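Local coordinates for protein endoglucanase E-5 (Thermobifida fusca, PDB 2CKS) that catalyses the endohydrolysis of (1->4)-beta-D-glucosidic linkages in cellulose, lichenin and cereal beta-D-glucans through its glycoside hydrolase family 5 catalytic domain, at residues E188-P193 and S222-V227; N216-A221 and R258-T263. All coordinates share one frame; numbering follows the deposited sequence. Where two conformers were deposited one is given.

Both contacts use helix 212-224, which follows strand 199-206 and leads into strand 227-233 of the eight-stranded TIM barrel. Contact 1 joins its last residue, L224, and F225 just beyond to the short helix 187-191, earlier in the chain; contact 2 joins its middle to the end of helix 245-258 and the loop that leads into strand 262-265, later in the chain. The segments therefore alternate along the sequence, and the contact centres are about 11 Å apart. They meet directly: E223 and S222 of contact 1 reach R258 of contact 2, and V227 packs on L218. Helix 212-224 is thus tied to structure on both sides of it in sequence, all inside the catalytic domain.

Contact 1: residues E188-P193 and S222-V227; sequences EIAANP and SELFPV
The carbonyl I189 O accepts the backbone N-H of N192, N to O 3.1 Å, at the end of helix 187-191, the helix from which I189 and A190 face F225 and L224. A weak second bond runs from N192 N to E188 O. Between the segments the side-chain contacts are apolar. I189 lies over one face of the F225 ring and crosses it at about a right angle: its methyl CG2 stands 4.1 Å from the ring centroid and 25° off the normal, a CH-pi contact shifted toward the rim, where CG2 is 3.7 Å from CE2. The other branch of I189 reaches the same ring further along, CD1 to F225 CZ at 3.9 Å. With CG between the backbone N and the carbonyl carbon (chi1 46°), the F225 ring is turned toward helix 187-191 and presents a face to I189. Y201, on strand 199-206, meets F225 edge-to-face and also touches I189, so Y201 backs both partners from the barrel wall. Nearer the surface, the A190 methyl rests on the L224 side chain, CB to CD1 3.8 Å. In fold terms, a helix from the connection between strands 168-170 and 199-206 leans on the turn joining helix 212-224 to strand 227-233. With hydrocarbon meeting hydrocarbon and a ring face, the two segments are probably held to each other by shape and exclusion of water, with I189 and F225, both buried, likely to contribute more than A190 and L224 at the margin.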
ATOM      1  N   GLU A 188      11.749  17.527   4.669  1.00  9.93           N
ATOM      2  CA  GLU A 188      10.846  17.966   5.725  1.00 10.19           C
ATOM      3  C   GLU A 188      10.588  16.858   6.744  1.00  9.58           C
ATOM      4  O   GLU A 188      10.547  17.101   7.945  1.00  9.47           O
ATOM      5  CB  GLU A 188       9.536  18.406   5.093  1.00 10.99           C
ATOM      6  CG  GLU A 188       8.498  18.916   6.053  1.00 12.37           C
ATOM      7  CD  GLU A 188       7.404  19.678   5.343  1.00 13.82           C
ATOM      8  OE1 GLU A 188       6.983  19.247   4.235  1.00 13.05           O
ATOM      9  OE2 GLU A 188       6.972  20.706   5.900  1.00 14.79           O
ATOM     10  N   ILE A 189      10.422  15.635   6.249  1.00  9.18           N
ATOM     11  CA  ILE A 189      10.210  14.473   7.114  1.00  8.92           C
ATOM     12  C   ILE A 189      11.463  14.156   7.923  1.00  8.71           C
ATOM     13  O   ILE A 189      11.398  13.914   9.126  1.00  8.77           O
ATOM     14  CB  ILE A 189       9.799  13.240   6.262  1.00  8.80           C
ATOM     15  CG1 ILE A 189       8.459  13.496   5.568  1.00  8.44           C
ATOM     16  CG2 ILE A 189       9.753  11.963   7.121  1.00  9.08           C
ATOM     17  CD1 ILE A 189       8.207  12.581   4.356  1.00  8.65           C
ATOM     18  N   ALA A 190      12.614  14.150   7.262  1.00  8.81           N
ATOM     19  CA  ALA A 190      13.867  13.797   7.922  1.00  9.26           C
ATOM     20  C   ALA A 190      14.210  14.762   9.043  1.00  9.55           C
ATOM     21  O   ALA A 190      14.767  14.336  10.062  1.00 10.15           O
ATOM     22  CB  ALA A 190      14.989  13.738   6.918  1.00  9.48           C
ATOM     23  N   ALA A 191      13.822  16.028   8.878  1.00  9.49           N
ATOM     24  CA  ALA A 191      14.072  17.070   9.880  1.00  9.66           C
ATOM     25  C   ALA A 191      13.136  16.985  11.081  1.00  9.60           C
ATOM     26  O   ALA A 191      13.442  17.526  12.139  1.00 10.71           O
ATOM     27  CB  ALA A 191      13.961  18.458   9.249  1.00  9.80           C
ATOM     28  N   ASN A 192      11.984  16.336  10.908  1.00  9.02           N
ATOM     29  CA  ASN A 192      10.980  16.208  11.959  1.00  8.32           C
ATOM     30  C   ASN A 192      10.288  14.842  11.855  1.00  7.85           C
ATOM     31  O   ASN A 192       9.110  14.759  11.546  1.00  7.60           O
ATOM     32  CB  ASN A 192       9.957  17.348  11.822  1.00  8.38           C
ATOM     33  CG  ASN A 192       9.017  17.450  13.003  1.00  8.23           C
ATOM     34  OD1 ASN A 192       9.286  16.912  14.077  1.00 10.20           O
ATOM     35  ND2 ASN A 192       7.905  18.163  12.809  1.00  9.01           N
ATOM     36  N   PRO A 193      11.024  13.763  12.093  1.00  7.95           N
ATOM     37  CA  PRO A 193      10.490  12.425  11.833  1.00  8.32           C
ATOM     38  C   PRO A 193       9.472  11.992  12.883  1.00  8.94           C
ATOM     39  O   PRO A 193       9.452  12.527  13.998  1.00  8.73           O
ATOM     40  CB  PRO A 193      11.737  11.543  11.870  1.00  8.50           C
ATOM     41  CG  PRO A 193      12.651  12.243  12.791  1.00  8.70           C
ATOM     42  CD  PRO A 193      12.409  13.715  12.602  1.00  8.02           C
ATOM     43  N   SER A 222      14.898   7.817   0.085  1.00  8.92           N
ATOM     44  CA  SER A 222      15.436   6.499   0.397  1.00 10.25           C
ATOM     45  C   SER A 222      16.823   6.587   1.052  1.00 10.07           C
ATOM     46  O   SER A 222      17.253   5.637   1.699  1.00 10.96           O
ATOM     47  CB  SER A 222      15.457   5.613  -0.851  1.00 10.36           C
ATOM     48  OG  SER A 222      16.464   6.020  -1.753  1.00 14.44           O
ATOM     49  N   GLU A 223      17.509   7.725   0.899  1.00 10.57           N
ATOM     50  CA  GLU A 223      18.750   7.988   1.653  1.00 10.17           C
ATOM     51  C   GLU A 223      18.512   8.229   3.147  1.00 10.31           C
ATOM     52  O   GLU A 223      19.411   8.012   3.953  1.00 10.69           O
ATOM     53  CB  GLU A 223      19.479   9.233   1.135  1.00 10.46           C
ATOM     54  CG  GLU A 223      19.846   9.229  -0.330  1.00 11.22           C
ATOM     55  CD  GLU A 223      20.876   8.179  -0.693  1.00 13.68           C
ATOM     56  OE1 GLU A 223      21.745   7.820   0.144  1.00 14.72           O
ATOM     57  OE2 GLU A 223      20.825   7.716  -1.848  1.00 15.20           O
ATOM     58  N   LEU A 224      17.318   8.711   3.499  1.00  9.83           N
ATOM     59  CA  LEU A 224      17.042   9.286   4.824  1.00  9.98           C
ATOM     60  C   LEU A 224      16.200   8.403   5.749  1.00  9.44           C
ATOM     61  O   LEU A 224      16.337   8.473   6.962  1.00  9.60           O
ATOM     62  CB  LEU A 224      16.320  10.629   4.664  1.00 10.17           C
ATOM     63  CG  LEU A 224      16.947  11.647   3.697  1.00 11.42           C
ATOM     64  CD1 LEU A 224      15.986  12.753   3.339  1.00 12.22           C
ATOM     65  CD2 LEU A 224      18.210  12.215   4.296  1.00 12.56           C
ATOM     66  N   PHE A 225      15.304   7.616   5.169  1.00  8.45           N
ATOM     67  CA  PHE A 225      14.356   6.818   5.953  1.00  7.84           C
ATOM     68  C   PHE A 225      13.744   5.738   5.064  1.00  7.17           C
ATOM     69  O   PHE A 225      13.883   5.807   3.845  1.00  6.96           O
ATOM     70  CB  PHE A 225      13.260   7.699   6.566  1.00  7.74           C
ATOM     71  CG  PHE A 225      12.664   8.699   5.613  1.00  7.91           C
ATOM     72  CD1 PHE A 225      11.723   8.316   4.669  1.00  7.80           C
ATOM     73  CD2 PHE A 225      13.027  10.045   5.684  1.00  7.21           C
ATOM     74  CE1 PHE A 225      11.166   9.245   3.799  1.00  6.55           C
ATOM     75  CE2 PHE A 225      12.484  10.973   4.812  1.00  7.40           C
ATOM     76  CZ  PHE A 225      11.541  10.577   3.876  1.00  7.05           C
ATOM     77  N   PRO A 226      13.093   4.733   5.648  1.00  7.29           N
ATOM     78  CA  PRO A 226      12.490   3.668   4.839  1.00  7.10           C
ATOM     79  C   PRO A 226      11.244   4.150   4.132  1.00  7.07           C
ATOM     80  O   PRO A 226      10.418   4.824   4.743  1.00  7.12           O
ATOM     81  CB  PRO A 226      12.151   2.583   5.872  1.00  7.32           C
ATOM     82  CG  PRO A 226      12.858   3.000   7.126  1.00  7.52           C
ATOM     83  CD  PRO A 226      12.877   4.494   7.086  1.00  7.66           C
ATOM     84  N   VAL A 227      11.145   3.831   2.849  1.00  7.12           N
ATOM     85  CA  VAL A 227      10.005   4.199   2.024  1.00  6.80           C
ATOM     86  C   VAL A 227       9.343   2.924   1.500  1.00  6.43           C
ATOM     87  O   VAL A 227      10.027   1.970   1.130  1.00  6.03           O
ATOM     88  CB  VAL A 227      10.436   5.077   0.829  1.00  7.48           C
ATOM     89  CG1 VAL A 227       9.269   5.322  -0.109  1.00  8.04           C
ATOM     90  CG2 VAL A 227      11.008   6.389   1.310  1.00  8.57           C
TER

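Contact 2: residues N216-A221 and R258-T263; sequences NALREA and RKIGWT
This is a helix-to-loop contact on the outer layer of the barrel, with an arginine reaching a helix carbonyl on the more exposed side and a buried leucine-isoleucine pair on the inner side, where the middle of helix 212-224 meets the chain running from helix 245-258 into strand 262-265. On the polar side R258 stretches its guanidinium to the helix backbone: NH1 lies 3.3 Å from R219 O, a weak hydrogen bond bent to 127° at the hydrogen. S222 OG also bonds to that carbonyl. The stronger partner of R258 NH1 is the carboxylate of E223, a salt bridge one turn further on, so the cation is fixed near the helix's C-terminal end, where the dipole would probably favour a positive charge. A bend at chi2 (-70°), followed by an extended chi3, carries the guanidinium there. In the R219 conformer described, and so with some doubt, CG of R219 lies over one face of the R258 guanidinium, 3.6 Å from NH2, and the two guanidinium planes are turned 57° apart.

R258 is also where helix 245-258 stops: K259, with positive phi, closes it in a Schellman motif and turns the chain inward toward the eighth strand, completing the last beta-alpha-beta crossover of the TIM barrel. Were R258 replaced by alanine, the E223 carboxylate would probably lose its charged mate and R219 O its weak bond from the neighbouring segment.

Deeper in, I260 and L218 slide past each other in opposite directions, their CD1 methyls 4.1 Å apart. L218 also touches V227 and L254, and I260 rests on V229, in the layer where the outer helices pack on the barrel strands.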
ATOM      1  N   ASN A 216      13.250  11.807  -8.468  1.00  9.14           N
ATOM      2  CA  ASN A 216      14.320  12.360  -7.639  1.00  9.26           C
ATOM      3  C   ASN A 216      13.976  12.380  -6.148  1.00  8.62           C
ATOM      4  O   ASN A 216      14.823  12.056  -5.309  1.00  8.63           O
ATOM      5  CB  ASN A 216      14.697  13.775  -8.103  1.00  9.54           C
ATOM      6  CG  ASN A 216      15.449  13.784  -9.435  1.00 12.12           C
ATOM      7  OD1 ASN A 216      15.968  12.772  -9.870  1.00 15.40           O
ATOM      8  ND2 ASN A 216      15.501  14.940 -10.078  1.00 15.13           N
ATOM      9  N   ALA A 217      12.740  12.750  -5.823  1.00  8.18           N
ATOM     10  CA  ALA A 217      12.291  12.795  -4.433  1.00  7.66           C
ATOM     11  C   ALA A 217      12.293  11.412  -3.802  1.00  7.54           C
ATOM     12  O   ALA A 217      12.610  11.270  -2.629  1.00  7.27           O
ATOM     13  CB  ALA A 217      10.907  13.424  -4.336  1.00  7.84           C
ATOM     14  N   LEU A 218      11.928  10.393  -4.572  1.00  7.45           N
ATOM     15  CA  LEU A 218      11.956   9.024  -4.074  1.00  8.24           C
ATOM     16  C   LEU A 218      13.392   8.574  -3.776  1.00  8.68           C
ATOM     17  O   LEU A 218      13.654   7.967  -2.739  1.00  9.06           O
ATOM     18  CB  LEU A 218      11.282   8.089  -5.076  1.00  7.52           C
ATOM     19  CG  LEU A 218      11.233   6.609  -4.706  1.00  7.40           C
ATOM     20  CD1 LEU A 218      10.548   6.402  -3.362  1.00  6.91           C
ATOM     21  CD2 LEU A 218      10.511   5.858  -5.797  1.00  7.85           C
ATOM     22  N   ARG A 219      14.313   8.881  -4.684  0.60  9.56           N
ATOM     23  CA  ARG A 219      15.736   8.614  -4.469  0.60 10.28           C
ATOM     24  C   ARG A 219      16.240   9.323  -3.210  0.60  9.99           C
ATOM     25  O   ARG A 219      16.899   8.720  -2.360  0.60  9.95           O
ATOM     26  CB  ARG A 219      16.558   9.087  -5.675  0.60 10.91           C
ATOM     27  CG  ARG A 219      17.282   7.993  -6.407  0.60 12.59           C
ATOM     28  CD  ARG A 219      18.278   8.481  -7.454  0.60 13.42           C
ATOM     29  NE  ARG A 219      17.782   8.338  -8.832  0.60 13.68           N
ATOM     30  CZ  ARG A 219      17.306   9.323  -9.588  0.60 14.35           C
ATOM     31  NH1 ARG A 219      17.244  10.558  -9.133  0.60 15.46           N
ATOM     32  NH2 ARG A 219      16.885   9.073 -10.824  0.60 16.38           N
ATOM     33  N   GLU A 220      15.904  10.604  -3.095  1.00  9.87           N
ATOM     34  CA  GLU A 220      16.295  11.418  -1.950  1.00  9.84           C
ATOM     35  C   GLU A 220      15.775  10.834  -0.633  1.00  9.41           C
ATOM     36  O   GLU A 220      16.515  10.701   0.330  1.00  9.26           O
ATOM     37  CB  GLU A 220      15.772  12.843  -2.137  1.00  9.96           C
ATOM     38  CG  GLU A 220      16.181  13.811  -1.047  1.00 12.29           C
ATOM     39  CD  GLU A 220      15.573  15.192  -1.204  1.00 16.40           C
ATOM     40  OE1 GLU A 220      14.773  15.415  -2.151  1.00 19.88           O
ATOM     41  OE2 GLU A 220      15.903  16.064  -0.368  1.00 19.82           O
ATOM     42  N   ALA A 221      14.504  10.455  -0.614  1.00  8.35           N
ATOM     43  CA  ALA A 221      13.879   9.951   0.599  1.00  8.24           C
ATOM     44  C   ALA A 221      14.549   8.666   1.048  1.00  8.38           C
ATOM     45  O   ALA A 221      14.752   8.452   2.242  1.00  8.64           O
ATOM     46  CB  ALA A 221      12.399   9.708   0.351  1.00  7.56           C
ATOM     47  N   ARG A 258      17.217   0.098  -4.791  1.00 10.82           N
ATOM     48  CA  ARG A 258      17.138   0.560  -3.408  1.00 10.59           C
ATOM     49  C   ARG A 258      16.306  -0.369  -2.527  1.00 10.27           C
ATOM     50  O   ARG A 258      16.108  -0.094  -1.338  1.00 10.18           O
ATOM     51  CB  ARG A 258      16.543   1.961  -3.376  1.00 10.92           C
ATOM     52  CG  ARG A 258      17.317   2.984  -4.196  1.00 12.32           C
ATOM     53  CD  ARG A 258      18.648   3.320  -3.606  1.00 14.40           C
ATOM     54  NE  ARG A 258      19.363   4.292  -4.422  1.00 15.76           N
ATOM     55  CZ  ARG A 258      19.426   5.591  -4.163  1.00 17.68           C
ATOM     56  NH1 ARG A 258      18.826   6.111  -3.095  1.00 18.98           N
ATOM     57  NH2 ARG A 258      20.122   6.381  -4.970  1.00 18.28           N
ATOM     58  N   LYS A 259      15.838  -1.470  -3.119  1.00  9.42           N
ATOM     59  CA  LYS A 259      14.976  -2.447  -2.461  1.00  9.46           C
ATOM     60  C   LYS A 259      13.755  -1.798  -1.797  1.00  8.35           C
ATOM     61  O   LYS A 259      13.370  -2.143  -0.678  1.00  9.25           O
ATOM     62  CB  LYS A 259      15.784  -3.320  -1.500  1.00  9.72           C
ATOM     63  CG  LYS A 259      16.881  -4.118  -2.226  1.00 12.63           C
ATOM     64  CD  LYS A 259      17.172  -5.454  -1.568  1.00 16.36           C
ATOM     65  CE  LYS A 259      17.878  -6.431  -2.521  1.00 18.70           C
ATOM     66  NZ  LYS A 259      16.920  -7.295  -3.286  1.00 21.28           N
ATOM     67  N   ILE A 260      13.153  -0.866  -2.525  1.00  7.56           N
ATOM     68  CA  ILE A 260      11.921  -0.206  -2.108  1.00  7.03           C
ATOM     69  C   ILE A 260      10.728  -1.047  -2.557  1.00  6.29           C
ATOM     70  O   ILE A 260      10.521  -1.261  -3.754  1.00  6.69           O
ATOM     71  CB  ILE A 260      11.832   1.188  -2.726  1.00  7.44           C
ATOM     72  CG1 ILE A 260      12.960   2.084  -2.186  1.00  7.78           C
ATOM     73  CG2 ILE A 260      10.468   1.820  -2.436  1.00  7.20           C
ATOM     74  CD1 ILE A 260      13.192   3.330  -3.018  1.00  9.59           C
ATOM     75  N   GLY A 261       9.950  -1.527  -1.593  1.00  5.94           N
ATOM     76  CA  GLY A 261       8.788  -2.340  -1.903  1.00  5.25           C
ATOM     77  C   GLY A 261       7.684  -1.519  -2.540  1.00  4.58           C
ATOM     78  O   GLY A 261       7.643  -0.289  -2.406  1.00  4.52           O
ATOM     79  N   TRP A 262       6.797  -2.202  -3.254  1.00  4.30           N
ATOM     80  CA  TRP A 262       5.671  -1.551  -3.896  1.00  4.39           C
ATOM     81  C   TRP A 262       4.453  -2.441  -4.073  1.00  4.66           C
ATOM     82  O   TRP A 262       4.559  -3.666  -4.167  1.00  4.25           O
ATOM     83  CB  TRP A 262       6.071  -0.982  -5.262  1.00  4.46           C
ATOM     84  CG  TRP A 262       6.811  -1.888  -6.259  1.00  4.26           C
ATOM     85  CD1 TRP A 262       8.149  -1.873  -6.519  1.00  5.15           C
ATOM     86  CD2 TRP A 262       6.242  -2.836  -7.185  1.00  5.56           C
ATOM     87  NE1 TRP A 262       8.457  -2.756  -7.528  1.00  5.29           N
ATOM     88  CE2 TRP A 262       7.307  -3.360  -7.959  1.00  4.84           C
ATOM     89  CE3 TRP A 262       4.947  -3.326  -7.414  1.00  5.27           C
ATOM     90  CZ2 TRP A 262       7.116  -4.333  -8.944  1.00  5.13           C
ATOM     91  CZ3 TRP A 262       4.760  -4.277  -8.417  1.00  4.94           C
ATOM     92  CH2 TRP A 262       5.836  -4.767  -9.162  1.00  5.36           C
ATOM     93  N   THR A 263       3.296  -1.786  -4.118  1.00  4.61           N
ATOM     94  CA  THR A 263       2.031  -2.415  -4.476  1.00  4.99           C
ATOM     95  C   THR A 263       1.343  -1.542  -5.511  1.00  5.10           C
ATOM     96  O   THR A 263       1.013  -0.388  -5.227  1.00  6.13           O
ATOM     97  CB  THR A 263       1.115  -2.617  -3.226  1.00  5.14           C
ATOM     98  OG1 THR A 263       1.128  -1.455  -2.381  1.00  5.77           O
ATOM     99  CG2 THR A 263       1.620  -3.741  -2.358  1.00  5.90           C
TER